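Local coordinates for protein transcriptional regulator (NtrC family) (PDB 3DZD) that probably activates transcription by sigma-54 RNA polymerase as an AAA+ ATPase controlled by a response-regulator receiver domain, and was captured in its inactive state, at residues K31-A36 against V52-G57; I48-W53 against N61-I66; L156-S161 against Q295-P300; L228-E233 against A269-L274. All blocks are in the same frame, centred on the assembly; numbering follows the deposited sequence.

Contact 1 of 4, residues K31-A36 against V52-G57; sequences KTLREA and VWMPDG
The carboxylate of Asp56 meets the first turn of helix 33-42 and receives two of its backbone N-H groups. Asp56 OD1 accepts from Leu33 N at 2.8 Å with its syn lone pair, while Arg34 N reaches Asp56 OD2 at 3.2 Å from above the carboxylate plane. With one donor on each oxygen, the group is fixed in rotation as well as in position. Its approach follows from a first torsion of 47°, which tucks CG of Asp56 between its own N and carbonyl carbon and turns the oxygens back onto the helix start. OD2 also lies against Thr32 CB, the two side chains crossing at about a right angle.

Beside this polar grip, Leu33 CD2 lies 3.6 Å from Gly57 C. The chain of Met54, present as selenomethionine, is bent at its second and third torsions, so its CE curls onto the backbone, 3.4 Å from Thr32 CA. Farther out, Thr32 is the N-cap, its OG1 accepting from Glu35 N at 3.0 Å. OE1 of Glu35 in turn accepts from Lys31 N at 3.0 Å, which ties the approach to the helix. The type I turn from Met54 to Gly57 presents Asp56, while Phe62 backs Leu33 and Val6 backs Met54.

The contact thus joins the loop after strand 47-51 of the receiver domain to helix 33-42. A carboxylate placed at the amino end of a helix, as Asp56 is here, is likely to be stabilised as the anion by the helix dipole.

Contact 2 of 4, residues I48-W53 against N61-I66; sequences IVLDVW and NFIDFI
Leu50 and Ile63, with CA atoms 8.4 Å apart, sit where strand 48-51 and helix 62-66 run nearly antiparallel, their short axes at 161° and 10.8 Å apart at the closest approach. The strand alternates in the usual way: Ile48 and Leu50 point toward the helix, whereas Val49 and Asp51 lie on the other side of the sheet.

Leu50 is the wedge. With a first torsion of 169°, its CG stands anti to the backbone N, and the fork then divides its methyls between two helix residues. CD1 comes within 4.0 Å of Phe62 CD2, meeting the ring obliquely, while CD2 lies 3.9 Å from Ile63 CG1. One turn along, Ile48 and Ile66 reach for each other tip to tip, with Ile48 CD1 3.9 Å from Ile66 CG2. The Phe62 ring is also held from within its own helix, for Phe65 CB lies over one face near the rim, and Leu33 and Ile40 of helix 33-42 pack on it too.

Helix 62-69 is the crossover of the beta-alpha-beta unit joining strand 47-51 to its parallel neighbour 74-79, as in CheY-like receiver folds. At the strand end, Asp51, probably the phosphoacceptor as in relatives, accepts from Trp53 N in an Asx turn and pairs with Lys101. No hydrogen bond crosses between strand and helix; all five touching side chains are buried and apolar, so the fit of their shapes, rather than directional bonding, sets how the helix lies on the sheet.

Contact 3 of 4, residues L156-S161 against Q295-P300; sequences LITGES and QIYLPP
Leu156, Ile157 and Thr158 pair in parallel with Gln295, Ile296 and Tyr297, adding strand 294-297 to the edge of the AAA+ sheet beside the strand that runs into the Walker A loop. CA of Leu156 lies 4.8 Å from CA of Gln295, and the short axes diverge by 16°. The backbone ladder zigzags: Ile296 N donates to Leu156 O at 3.1 Å, Thr158 N to Ile296 O at 2.9 Å, and Leu298 N to Thr158 O at 2.9 Å, the last almost head-on (C=O...N 174°).

On one face Leu156 and Gln295 lie side by side, with Leu156 CD2 3.7 Å from Gln295 NE2. A water joins that amide to Thr158 OG1 and Leu156 O. On the face of Ile157 and Ile296, Ile157 CG2 packs 4.0 Å from Leu298 CG; the Leu298 side chain lies about 6 Å from the bound ADP.

Beyond the ladder a second water links Glu160 N with Leu298 O. The extended Glu160 chain lays its carboxylate against Pro300, OE1 3.8 Å from CB; OE1 is hydrogen-bonded to Asn346 ND2 and OE2 forms a salt bridge with Arg302. Shortened to an alanine, Glu160 would probably leave Arg302 without this counter-charge, the Asn346 amide without this acceptor and the Pro300 ring less covered.

The strand order 2-3-4-1-5, with the phosphate-binding loop after the next-to-edge strand, is that of an AAA+ P-loop ATPase.

Contact 4 of 4, residues L228-E233 against A269-L274; sequences LDEVGE and ATNKNL
Glu230 folds back on Thr270 and Asn271 because its first torsion, -165°, sets CG opposite the backbone N and a bend at the second, 41°, turns the carboxylate toward strand 265-270. Both oxygens then use syn lone pairs: OE1 accepts from Thr270 OG1 at 3.1 Å, OE2 from Asn271 N at 2.8 Å. The Thr270 hydroxyl is itself oriented by an ST turn, accepting from Lys272 N at 3.1 Å.

Lys272 crosses Glu230 at about a right angle, and its bent end places NZ 2.8 Å from Glu233 OE2, above that carboxylate plane. NZ lies farther from Glu230 OE1, a long ion pair of 3.9 Å that completes the salt-bridge network. Asn271 directs its OD1 to Lys324 of the second subunit. A leucine in place of Glu230 would probably leave the Thr270 hydroxyl and the backbone N-H of Asn271 without this acceptor, and Lys272 without its long ion pair.

Asp229, last of strand 225-229, and Glu230 just after it are the acidic pair of a Walker B motif, with the Asp229 side chain about 4 Å from the bound ADP.

Backbone bonds join the strand ends: Ala269 N to Leu228 O, and Val231 N to Ala269 O at 3.1 Å. Val231 CG1 meets Leu274 CD1 at 4.2 Å; Val231 packs on Leu291 and Leu274 on Tyr288, both of helix 285-291, while Thr270 lies against Leu156 and Thr158 of strand 155-158.

Overall arrangement
The four contacts form two pairs, in the receiver domain and the ATPase domain, with about 53 Å between the centres of contacts 2 and 3. Contacts 1 and 2 share Val52 and Trp53 and also meet where Ala36 packs on Phe62. The first is a partly buried carboxylate grip on a helix start, the second wholly apolar and buried. Contacts 3 and 4 use neighbouring strands of one parallel sheet, contact 4 nested in the chain loop that contact 3 closes. Contact 3 is buried and relies chiefly on backbone ladder bonds; contact 4, partly buried, adds charged side chains at the strand ends, facing the second subunit.

Contact 1 of 4, residues K31-A36 against V52-G57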
loop_
_atom_site.group_PDB
_atom_site.type_symbol
_atom_site.label_atom_id
_atom_site.label_comp_id
_atom_site.label_asym_id
_atom_site.label_seq_id
_atom_site.Cartn_x
_atom_site.Cartn_y
_atom_site.Cartn_z
ATOM N N LYS A 31 25.428 24.366 16.031
ATOM C CA LYS A 31 26.837 24.235 16.379
ATOM C C LYS A 31 27.043 23.615 17.759
ATOM O O LYS A 31 28.170 23.317 18.154
ATOM C CB LYS A 31 27.526 25.597 16.280
ATOM C CG LYS A 31 27.414 26.230 14.900
ATOM C CD LYS A 31 27.817 27.699 14.919
ATOM C CE LYS A 31 27.605 28.363 13.559
ATOM N NZ LYS A 31 27.975 29.811 13.580
ATOM N N THR A 32 25.949 23.416 18.485
ATOM C CA THR A 32 25.996 22.785 19.794
ATOM C C THR A 32 24.774 21.898 19.958
ATOM O O THR A 32 23.778 22.070 19.253
ATOM C CB THR A 32 25.991 23.829 20.919
ATOM O OG1 THR A 32 24.857 24.689 20.759
ATOM C CG2 THR A 32 27.260 24.669 20.881
ATOM N N LEU A 33 24.842 20.946 20.882
ATOM C CA LEU A 33 23.671 20.144 21.196
ATOM C C LEU A 33 22.546 21.026 21.721
ATOM O O LEU A 33 21.367 20.739 21.509
ATOM C CB LEU A 33 24.013 19.046 22.202
ATOM C CG LEU A 33 24.237 17.669 21.578
ATOM C CD1 LEU A 33 24.890 17.804 20.217
ATOM C CD2 LEU A 33 25.056 16.777 22.493
ATOM N N ARG A 34 22.917 22.110 22.394
ATOM C CA ARG A 34 21.935 23.048 22.917
ATOM C C ARG A 34 21.153 23.690 21.780
ATOM O O ARG A 34 19.928 23.616 21.742
ATOM C CB ARG A 34 22.614 24.128 23.754
ATOM C CG ARG A 34 21.652 25.117 24.381
ATOM C CD ARG A 34 22.386 26.042 25.330
ATOM N NE ARG A 34 21.523 27.077 25.890
ATOM C CZ ARG A 34 20.955 27.011 27.090
ATOM N NH1 ARG A 34 21.150 25.950 27.863
ATOM N NH2 ARG A 34 20.190 28.007 27.518
ATOM N N GLU A 35 21.874 24.321 20.860
ATOM C CA GLU A 35 21.262 24.973 19.706
ATOM C C GLU A 35 20.433 23.980 18.892
ATOM O O GLU A 35 19.389 24.325 18.340
ATOM C CB GLU A 35 22.348 25.599 18.831
ATOM C CG GLU A 35 21.840 26.559 17.773
ATOM C CD GLU A 35 22.936 26.994 16.811
ATOM O OE1 GLU A 35 24.129 26.877 17.171
ATOM O OE2 GLU A 35 22.608 27.453 15.694
ATOM N N ALA A 36 20.896 22.739 18.821
ATOM C CA ALA A 36 20.187 21.737 18.050
ATOM C C ALA A 36 18.817 21.476 18.661
ATOM O O ALA A 36 17.802 21.558 17.970
ATOM C CB ALA A 36 20.995 20.454 17.966
ATOM N N VAL A 52 29.095 12.479 15.935
ATOM C CA VAL A 52 29.181 11.611 17.108
ATOM C C VAL A 52 29.744 12.339 18.327
ATOM O O VAL A 52 29.411 12.010 19.465
ATOM C CB VAL A 52 30.054 10.376 16.828
ATOM C CG1 VAL A 52 29.354 9.439 15.855
ATOM C CG2 VAL A 52 31.416 10.805 16.299
ATOM N N TRP A 53 30.604 13.322 18.087
ATOM C CA TRP A 53 31.178 14.104 19.177
ATOM C C TRP A 53 30.740 15.564 19.116
ATOM O O TRP A 53 30.824 16.212 18.072
ATOM C CB TRP A 53 32.709 14.016 19.183
ATOM C CG TRP A 53 33.344 14.890 20.237
ATOM C CD1 TRP A 53 33.701 14.521 21.501
ATOM C CD2 TRP A 53 33.679 16.281 20.116
ATOM N NE1 TRP A 53 34.241 15.592 22.172
ATOM C CE2 TRP A 53 34.239 16.682 21.345
ATOM C CE3 TRP A 53 33.561 17.222 19.088
ATOM C CZ2 TRP A 53 34.681 17.987 21.574
ATOM C CZ3 TRP A 53 34.000 18.517 19.318
ATOM C CH2 TRP A 53 34.552 18.887 20.551
HETATM N N MSE A 54 30.287 16.072 20.256
HETATM C CA MSE A 54 29.833 17.448 20.378
HETATM C C MSE A 54 30.327 18.015 21.705
HETATM O O MSE A 54 30.526 17.269 22.664
HETATM C CB MSE A 54 28.305 17.501 20.305
HETATM C CG MSE A 54 27.746 17.158 18.935
HETATM SE SE MSE A 54 28.231 18.498 17.599
HETATM C CE MSE A 54 27.495 20.097 18.435
ATOM N N PRO A 55 30.527 19.339 21.767
ATOM C CA PRO A 55 31.040 19.978 22.985
ATOM C C PRO A 55 30.166 19.717 24.212
ATOM O O PRO A 55 30.654 19.164 25.197
ATOM C CB PRO A 55 31.018 21.470 22.633
ATOM C CG PRO A 55 31.062 21.515 21.151
ATOM C CD PRO A 55 30.296 20.315 20.688
ATOM N N ASP A 56 28.893 20.097 24.145
ATOM C CA ASP A 56 28.012 20.070 25.314
ATOM C C ASP A 56 27.184 18.790 25.484
ATOM O O ASP A 56 26.003 18.856 25.838
ATOM C CB ASP A 56 27.089 21.299 25.319
ATOM C CG ASP A 56 26.422 21.548 23.968
ATOM O OD1 ASP A 56 26.544 20.696 23.063
ATOM O OD2 ASP A 56 25.774 22.603 23.811
ATOM N N GLY A 57 27.800 17.634 25.251
ATOM C CA GLY A 57 27.112 16.368 25.445
ATOM C C GLY A 57 27.594 15.236 24.557
ATOM O O GLY A 57 28.403 15.433 23.651
#

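Contact 2 of 4, residues I48-W53 against N61-I66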
loop_
_atom_site.group_PDB
_atom_site.type_symbol
_atom_site.label_atom_id
_atom_site.label_comp_id
_atom_site.label_asym_id
_atom_site.label_seq_id
_atom_site.Cartn_x
_atom_site.Cartn_y
_atom_site.Cartn_z
ATOM N N ILE A 48 18.449 14.490 9.721
ATOM C CA ILE A 48 19.379 15.160 10.604
ATOM C C ILE A 48 20.732 14.505 10.474
ATOM O O ILE A 48 20.837 13.277 10.511
ATOM C CB ILE A 48 18.932 15.072 12.056
ATOM C CG1 ILE A 48 17.610 15.821 12.240
ATOM C CG2 ILE A 48 20.004 15.635 12.968
ATOM C CD1 ILE A 48 16.943 15.564 13.569
ATOM N N VAL A 49 21.758 15.339 10.305
ATOM C CA VAL A 49 23.134 14.893 10.157
ATOM C C VAL A 49 23.864 15.276 11.425
ATOM O O VAL A 49 24.061 16.465 11.706
ATOM C CB VAL A 49 23.832 15.587 8.967
ATOM C CG1 VAL A 49 25.323 15.251 8.947
ATOM C CG2 VAL A 49 23.168 15.212 7.651
ATOM N N LEU A 50 24.273 14.270 12.189
ATOM C CA LEU A 50 24.774 14.497 13.539
ATOM C C LEU A 50 26.201 13.999 13.735
ATOM O O LEU A 50 26.533 12.872 13.370
ATOM C CB LEU A 50 23.850 13.815 14.542
ATOM C CG LEU A 50 24.332 13.703 15.989
ATOM C CD1 LEU A 50 24.246 15.046 16.716
ATOM C CD2 LEU A 50 23.500 12.650 16.698
ATOM N N ASP A 51 27.045 14.844 14.313
ATOM C CA ASP A 51 28.400 14.420 14.646
ATOM C C ASP A 51 28.393 13.610 15.943
ATOM O O ASP A 51 27.751 13.992 16.920
ATOM C CB ASP A 51 29.359 15.614 14.749
ATOM C CG ASP A 51 30.818 15.199 14.599
ATOM O OD1 ASP A 51 31.238 14.239 15.277
ATOM O OD2 ASP A 51 31.547 15.823 13.801
ATOM N N VAL A 52 29.095 12.479 15.935
ATOM C CA VAL A 52 29.181 11.611 17.108
ATOM C C VAL A 52 29.744 12.339 18.327
ATOM O O VAL A 52 29.411 12.010 19.465
ATOM C CB VAL A 52 30.054 10.376 16.828
ATOM C CG1 VAL A 52 29.354 9.439 15.855
ATOM C CG2 VAL A 52 31.416 10.805 16.299
ATOM N N TRP A 53 30.604 13.322 18.087
ATOM C CA TRP A 53 31.178 14.104 19.177
ATOM C C TRP A 53 30.740 15.564 19.116
ATOM O O TRP A 53 30.824 16.212 18.072
ATOM C CB TRP A 53 32.709 14.016 19.183
ATOM C CG TRP A 53 33.344 14.890 20.237
ATOM C CD1 TRP A 53 33.701 14.521 21.501
ATOM C CD2 TRP A 53 33.679 16.281 20.116
ATOM N NE1 TRP A 53 34.241 15.592 22.172
ATOM C CE2 TRP A 53 34.239 16.682 21.345
ATOM C CE3 TRP A 53 33.561 17.222 19.088
ATOM C CZ2 TRP A 53 34.681 17.987 21.574
ATOM C CZ3 TRP A 53 34.000 18.517 19.318
ATOM C CH2 TRP A 53 34.552 18.887 20.551
ATOM N N ASN A 61 24.386 9.658 22.312
ATOM C CA ASN A 61 23.210 9.652 23.178
ATOM C C ASN A 61 22.159 10.669 22.752
ATOM O O ASN A 61 20.965 10.472 22.981
ATOM C CB ASN A 61 23.612 9.890 24.635
ATOM C CG ASN A 61 24.457 8.763 25.196
ATOM O OD1 ASN A 61 24.355 7.616 24.754
ATOM N ND2 ASN A 61 25.299 9.083 26.176
ATOM N N PHE A 62 22.607 11.756 22.133
ATOM C CA PHE A 62 21.692 12.777 21.632
ATOM C C PHE A 62 20.677 12.194 20.653
ATOM O O PHE A 62 19.602 12.751 20.453
ATOM C CB PHE A 62 22.456 13.914 20.961
ATOM C CG PHE A 62 21.591 15.075 20.588
ATOM C CD1 PHE A 62 21.221 16.010 21.540
ATOM C CD2 PHE A 62 21.133 15.228 19.291
ATOM C CE1 PHE A 62 20.417 17.082 21.206
ATOM C CE2 PHE A 62 20.325 16.300 18.952
ATOM C CZ PHE A 62 19.969 17.230 19.913
ATOM N N ILE A 63 21.027 11.073 20.036
ATOM C CA ILE A 63 20.081 10.370 19.190
ATOM C C ILE A 63 18.795 10.094 19.964
ATOM O O ILE A 63 17.705 10.132 19.396
ATOM C CB ILE A 63 20.673 9.056 18.654
ATOM C CG1 ILE A 63 21.674 9.352 17.538
ATOM C CG2 ILE A 63 19.577 8.144 18.140
ATOM C CD1 ILE A 63 22.412 8.137 17.061
ATOM N N ASP A 64 18.916 9.837 21.265
ATOM C CA ASP A 64 17.733 9.593 22.091
ATOM C C ASP A 64 16.856 10.842 22.176
ATOM O O ASP A 64 15.628 10.752 22.162
ATOM C CB ASP A 64 18.119 9.103 23.489
ATOM C CG ASP A 64 18.717 7.704 23.475
ATOM O OD1 ASP A 64 18.135 6.803 22.832
ATOM O OD2 ASP A 64 19.772 7.507 24.119
ATOM N N PHE A 65 17.485 12.008 22.253
ATOM C CA PHE A 65 16.733 13.252 22.219
ATOM C C PHE A 65 15.893 13.332 20.952
ATOM O O PHE A 65 14.723 13.706 20.993
ATOM C CB PHE A 65 17.663 14.456 22.276
ATOM C CG PHE A 65 16.942 15.767 22.191
ATOM C CD1 PHE A 65 16.672 16.497 23.336
ATOM C CD2 PHE A 65 16.509 16.257 20.971
ATOM C CE1 PHE A 65 15.998 17.696 23.264
ATOM C CE2 PHE A 65 15.838 17.461 20.892
ATOM C CZ PHE A 65 15.584 18.181 22.041
ATOM N N ILE A 66 16.513 12.993 19.826
ATOM C CA ILE A 66 15.849 13.001 18.530
ATOM C C ILE A 66 14.754 11.935 18.484
ATOM O O ILE A 66 13.645 12.175 17.988
ATOM C CB ILE A 66 16.875 12.753 17.393
ATOM C CG1 ILE A 66 17.905 13.886 17.347
ATOM C CG2 ILE A 66 16.178 12.597 16.047
ATOM C CD1 ILE A 66 19.141 13.559 16.554
#

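Contact 3 of 4, residues L156-S161 against Q295-P300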
loop_
_atom_site.group_PDB
_atom_site.type_symbol
_atom_site.label_atom_id
_atom_site.label_comp_id
_atom_site.label_asym_id
_atom_site.label_seq_id
_atom_site.Cartn_x
_atom_site.Cartn_y
_atom_site.Cartn_z
ATOM N N LEU A 156 -6.485 -24.089 5.323
ATOM C CA LEU A 156 -7.613 -24.194 4.418
ATOM C C LEU A 156 -8.866 -23.729 5.150
ATOM O O LEU A 156 -9.218 -24.268 6.192
ATOM C CB LEU A 156 -7.792 -25.639 3.937
ATOM C CG LEU A 156 -9.040 -25.888 3.073
ATOM C CD1 LEU A 156 -8.889 -25.231 1.708
ATOM C CD2 LEU A 156 -9.339 -27.380 2.921
ATOM N N ILE A 157 -9.527 -22.718 4.604
ATOM C CA ILE A 157 -10.756 -22.202 5.178
ATOM C C ILE A 157 -11.956 -22.685 4.364
ATOM O O ILE A 157 -12.110 -22.303 3.211
ATOM C CB ILE A 157 -10.751 -20.661 5.200
ATOM C CG1 ILE A 157 -9.483 -20.149 5.889
ATOM C CG2 ILE A 157 -11.994 -20.131 5.875
ATOM C CD1 ILE A 157 -9.310 -18.660 5.812
ATOM N N THR A 158 -12.793 -23.525 4.965
ATOM C CA THR A 158 -14.004 -24.016 4.306
ATOM C C THR A 158 -15.237 -23.240 4.758
ATOM O O THR A 158 -15.370 -22.853 5.918
ATOM C CB THR A 158 -14.241 -25.534 4.554
ATOM O OG1 THR A 158 -13.091 -26.273 4.131
ATOM C CG2 THR A 158 -15.469 -26.031 3.769
ATOM N N GLY A 159 -16.145 -22.996 3.834
ATOM C CA GLY A 159 -17.335 -22.239 4.162
ATOM C C GLY A 159 -18.092 -21.907 2.909
ATOM O O GLY A 159 -17.519 -21.907 1.823
ATOM N N GLU A 160 -19.379 -21.616 3.060
ATOM C CA GLU A 160 -20.201 -21.203 1.938
ATOM C C GLU A 160 -19.774 -19.826 1.446
ATOM O O GLU A 160 -18.976 -19.137 2.097
ATOM C CB GLU A 160 -21.669 -21.180 2.335
ATOM C CG GLU A 160 -22.261 -22.546 2.596
ATOM C CD GLU A 160 -23.767 -22.496 2.815
ATOM O OE1 GLU A 160 -24.315 -21.371 2.926
ATOM O OE2 GLU A 160 -24.399 -23.583 2.871
ATOM N N SER A 161 -20.309 -19.429 0.296
ATOM C CA SER A 161 -19.963 -18.146 -0.289
ATOM C C SER A 161 -20.423 -17.019 0.611
ATOM O O SER A 161 -21.501 -17.091 1.205
ATOM C CB SER A 161 -20.587 -17.999 -1.666
ATOM O OG SER A 161 -20.140 -19.032 -2.518
ATOM N N GLN A 295 -7.006 -26.353 9.484
ATOM C CA GLN A 295 -8.271 -26.038 8.844
ATOM C C GLN A 295 -9.136 -25.186 9.745
ATOM O O GLN A 295 -8.987 -25.206 10.963
ATOM C CB GLN A 295 -9.032 -27.304 8.466
ATOM C CG GLN A 295 -8.308 -28.192 7.484
ATOM C CD GLN A 295 -9.230 -29.218 6.877
ATOM O OE1 GLN A 295 -8.982 -30.422 6.962
ATOM N NE2 GLN A 295 -10.317 -28.748 6.265
ATOM N N ILE A 296 -10.041 -24.434 9.125
ATOM C CA ILE A 296 -11.034 -23.675 9.848
ATOM C C ILE A 296 -12.309 -23.784 9.045
ATOM O O ILE A 296 -12.287 -23.653 7.817
ATOM C CB ILE A 296 -10.664 -22.184 9.946
ATOM C CG1 ILE A 296 -9.346 -21.998 10.689
ATOM C CG2 ILE A 296 -11.791 -21.390 10.607
ATOM C CD1 ILE A 296 -8.764 -20.605 10.563
ATOM N N TYR A 297 -13.413 -24.024 9.741
ATOM C CA TYR A 297 -14.724 -24.072 9.120
ATOM C C TYR A 297 -15.545 -22.863 9.561
ATOM O O TYR A 297 -15.759 -22.670 10.751
ATOM C CB TYR A 297 -15.451 -25.361 9.518
ATOM C CG TYR A 297 -16.871 -25.405 9.022
ATOM C CD1 TYR A 297 -17.146 -25.655 7.688
ATOM C CD2 TYR A 297 -17.933 -25.184 9.878
ATOM C CE1 TYR A 297 -18.437 -25.688 7.224
ATOM C CE2 TYR A 297 -19.226 -25.223 9.432
ATOM C CZ TYR A 297 -19.478 -25.475 8.102
ATOM O OH TYR A 297 -20.773 -25.502 7.634
ATOM N N LEU A 298 -15.981 -22.046 8.609
ATOM C CA LEU A 298 -16.899 -20.947 8.903
ATOM C C LEU A 298 -18.327 -21.379 8.632
ATOM O O LEU A 298 -18.665 -21.709 7.506
ATOM C CB LEU A 298 -16.599 -19.722 8.029
ATOM C CG LEU A 298 -15.184 -19.163 8.067
ATOM C CD1 LEU A 298 -15.098 -17.830 7.315
ATOM C CD2 LEU A 298 -14.723 -19.011 9.513
ATOM N N PRO A 299 -19.178 -21.355 9.660
ATOM C CA PRO A 299 -20.589 -21.748 9.509
ATOM C C PRO A 299 -21.391 -20.750 8.663
ATOM O O PRO A 299 -21.052 -19.572 8.650
ATOM C CB PRO A 299 -21.128 -21.716 10.945
ATOM C CG PRO A 299 -20.000 -21.283 11.818
ATOM C CD PRO A 299 -18.878 -20.795 10.986
ATOM N N PRO A 300 -22.460 -21.212 7.991
ATOM C CA PRO A 300 -23.347 -20.275 7.296
ATOM C C PRO A 300 -23.925 -19.265 8.270
ATOM O O PRO A 300 -24.000 -19.514 9.480
ATOM C CB PRO A 300 -24.464 -21.167 6.757
ATOM C CG PRO A 300 -23.916 -22.553 6.780
ATOM C CD PRO A 300 -22.940 -22.600 7.901
HETATM O O HOH W 1 -10.840 -26.293 5.816
HETATM O O HOH W 2 -20.496 -22.104 5.671
#

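Contact 4 of 4, residues L228-E233 against A269-L274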
loop_
_atom_site.group_PDB
_atom_site.type_symbol
_atom_site.label_atom_id
_atom_site.label_comp_id
_atom_site.label_asym_id
_atom_site.label_seq_id
_atom_site.Cartn_x
_atom_site.Cartn_y
_atom_site.Cartn_z
ATOM N N LEU A 228 -5.414 -17.844 -1.623
ATOM C CA LEU A 228 -6.016 -18.419 -2.819
ATOM C C LEU A 228 -7.510 -18.621 -2.617
ATOM O O LEU A 228 -7.931 -19.616 -2.019
ATOM C CB LEU A 228 -5.363 -19.759 -3.129
ATOM C CG LEU A 228 -3.855 -19.719 -3.377
ATOM C CD1 LEU A 228 -3.297 -21.112 -3.456
ATOM C CD2 LEU A 228 -3.531 -18.918 -4.654
ATOM N N ASP A 229 -8.313 -17.685 -3.111
ATOM C CA ASP A 229 -9.762 -17.799 -2.996
ATOM C C ASP A 229 -10.302 -18.835 -3.980
ATOM O O ASP A 229 -9.929 -18.852 -5.151
ATOM C CB ASP A 229 -10.442 -16.443 -3.207
ATOM C CG ASP A 229 -11.770 -16.325 -2.456
ATOM O OD1 ASP A 229 -12.335 -17.369 -2.055
ATOM O OD2 ASP A 229 -12.246 -15.182 -2.261
ATOM N N GLU A 230 -11.191 -19.687 -3.480
ATOM C CA GLU A 230 -11.722 -20.842 -4.210
ATOM C C GLU A 230 -10.678 -21.633 -4.975
ATOM O O GLU A 230 -10.778 -21.817 -6.189
ATOM C CB GLU A 230 -12.896 -20.477 -5.121
ATOM C CG GLU A 230 -13.671 -21.721 -5.573
ATOM C CD GLU A 230 -13.839 -22.738 -4.450
ATOM O OE1 GLU A 230 -13.486 -23.933 -4.618
ATOM O OE2 GLU A 230 -14.321 -22.318 -3.381
ATOM N N VAL A 231 -9.686 -22.123 -4.240
ATOM C CA VAL A 231 -8.616 -22.917 -4.821
ATOM C C VAL A 231 -9.169 -24.110 -5.596
ATOM O O VAL A 231 -8.505 -24.629 -6.489
ATOM C CB VAL A 231 -7.610 -23.401 -3.736
ATOM C CG1 VAL A 231 -8.282 -24.356 -2.750
ATOM C CG2 VAL A 231 -6.380 -24.048 -4.384
ATOM N N GLY A 232 -10.379 -24.545 -5.261
ATOM C CA GLY A 232 -10.989 -25.666 -5.962
ATOM C C GLY A 232 -11.235 -25.427 -7.450
ATOM O O GLY A 232 -11.438 -26.373 -8.210
ATOM N N GLU A 233 -11.209 -24.163 -7.872
ATOM C CA GLU A 233 -11.467 -23.812 -9.268
ATOM C C GLU A 233 -10.223 -23.777 -10.144
ATOM O O GLU A 233 -10.286 -23.329 -11.284
ATOM C CB GLU A 233 -12.161 -22.456 -9.362
ATOM C CG GLU A 233 -13.503 -22.391 -8.677
ATOM C CD GLU A 233 -14.515 -23.360 -9.256
ATOM O OE1 GLU A 233 -14.228 -23.993 -10.298
ATOM O OE2 GLU A 233 -15.611 -23.482 -8.663
ATOM N N ALA A 269 -9.038 -21.017 0.492
ATOM C CA ALA A 269 -10.442 -20.982 0.855
ATOM C C ALA A 269 -11.231 -21.751 -0.184
ATOM O O ALA A 269 -10.881 -21.733 -1.364
ATOM C CB ALA A 269 -10.920 -19.565 0.931
ATOM N N THR A 270 -12.288 -22.429 0.247
ATOM C CA THR A 270 -13.122 -23.185 -0.667
ATOM C C THR A 270 -14.563 -23.212 -0.158
ATOM O O THR A 270 -14.809 -23.115 1.047
ATOM C CB THR A 270 -12.578 -24.628 -0.833
ATOM O OG1 THR A 270 -13.318 -25.324 -1.840
ATOM C CG2 THR A 270 -12.668 -25.394 0.478
ATOM N N ASN A 271 -15.521 -23.310 -1.069
ATOM C CA ASN A 271 -16.906 -23.546 -0.668
ATOM C C ASN A 271 -17.343 -24.915 -1.150
ATOM O O ASN A 271 -18.529 -25.181 -1.297
ATOM C CB ASN A 271 -17.844 -22.453 -1.188
ATOM C CG ASN A 271 -18.165 -22.603 -2.666
ATOM O OD1 ASN A 271 -17.373 -23.140 -3.436
ATOM N ND2 ASN A 271 -19.334 -22.118 -3.069
ATOM N N LYS A 272 -16.354 -25.769 -1.404
ATOM C CA LYS A 272 -16.570 -27.159 -1.795
ATOM C C LYS A 272 -16.102 -28.079 -0.687
ATOM O O LYS A 272 -15.372 -27.661 0.206
ATOM C CB LYS A 272 -15.769 -27.488 -3.052
ATOM C CG LYS A 272 -16.029 -26.572 -4.234
ATOM C CD LYS A 272 -15.369 -27.122 -5.493
ATOM C CE LYS A 272 -15.257 -26.067 -6.577
ATOM N NZ LYS A 272 -16.509 -25.270 -6.691
ATOM N N ASN A 273 -16.516 -29.338 -0.737
ATOM C CA ASN A 273 -15.922 -30.329 0.141
ATOM C C ASN A 273 -14.790 -30.994 -0.617
ATOM O O ASN A 273 -15.015 -31.944 -1.360
ATOM C CB ASN A 273 -16.953 -31.363 0.586
ATOM C CG ASN A 273 -16.368 -32.397 1.522
ATOM O OD1 ASN A 273 -15.177 -32.716 1.456
ATOM N ND2 ASN A 273 -17.199 -32.926 2.407
ATOM N N LEU A 274 -13.574 -30.488 -0.433
ATOM C CA LEU A 274 -12.457 -30.892 -1.279
ATOM C C LEU A 274 -12.106 -32.358 -1.178
ATOM O O LEU A 274 -11.603 -32.938 -2.132
ATOM C CB LEU A 274 -11.226 -30.042 -1.010
ATOM C CG LEU A 274 -11.244 -28.672 -1.689
ATOM C CD1 LEU A 274 -9.949 -27.948 -1.363
ATOM C CD2 LEU A 274 -11.423 -28.817 -3.191
#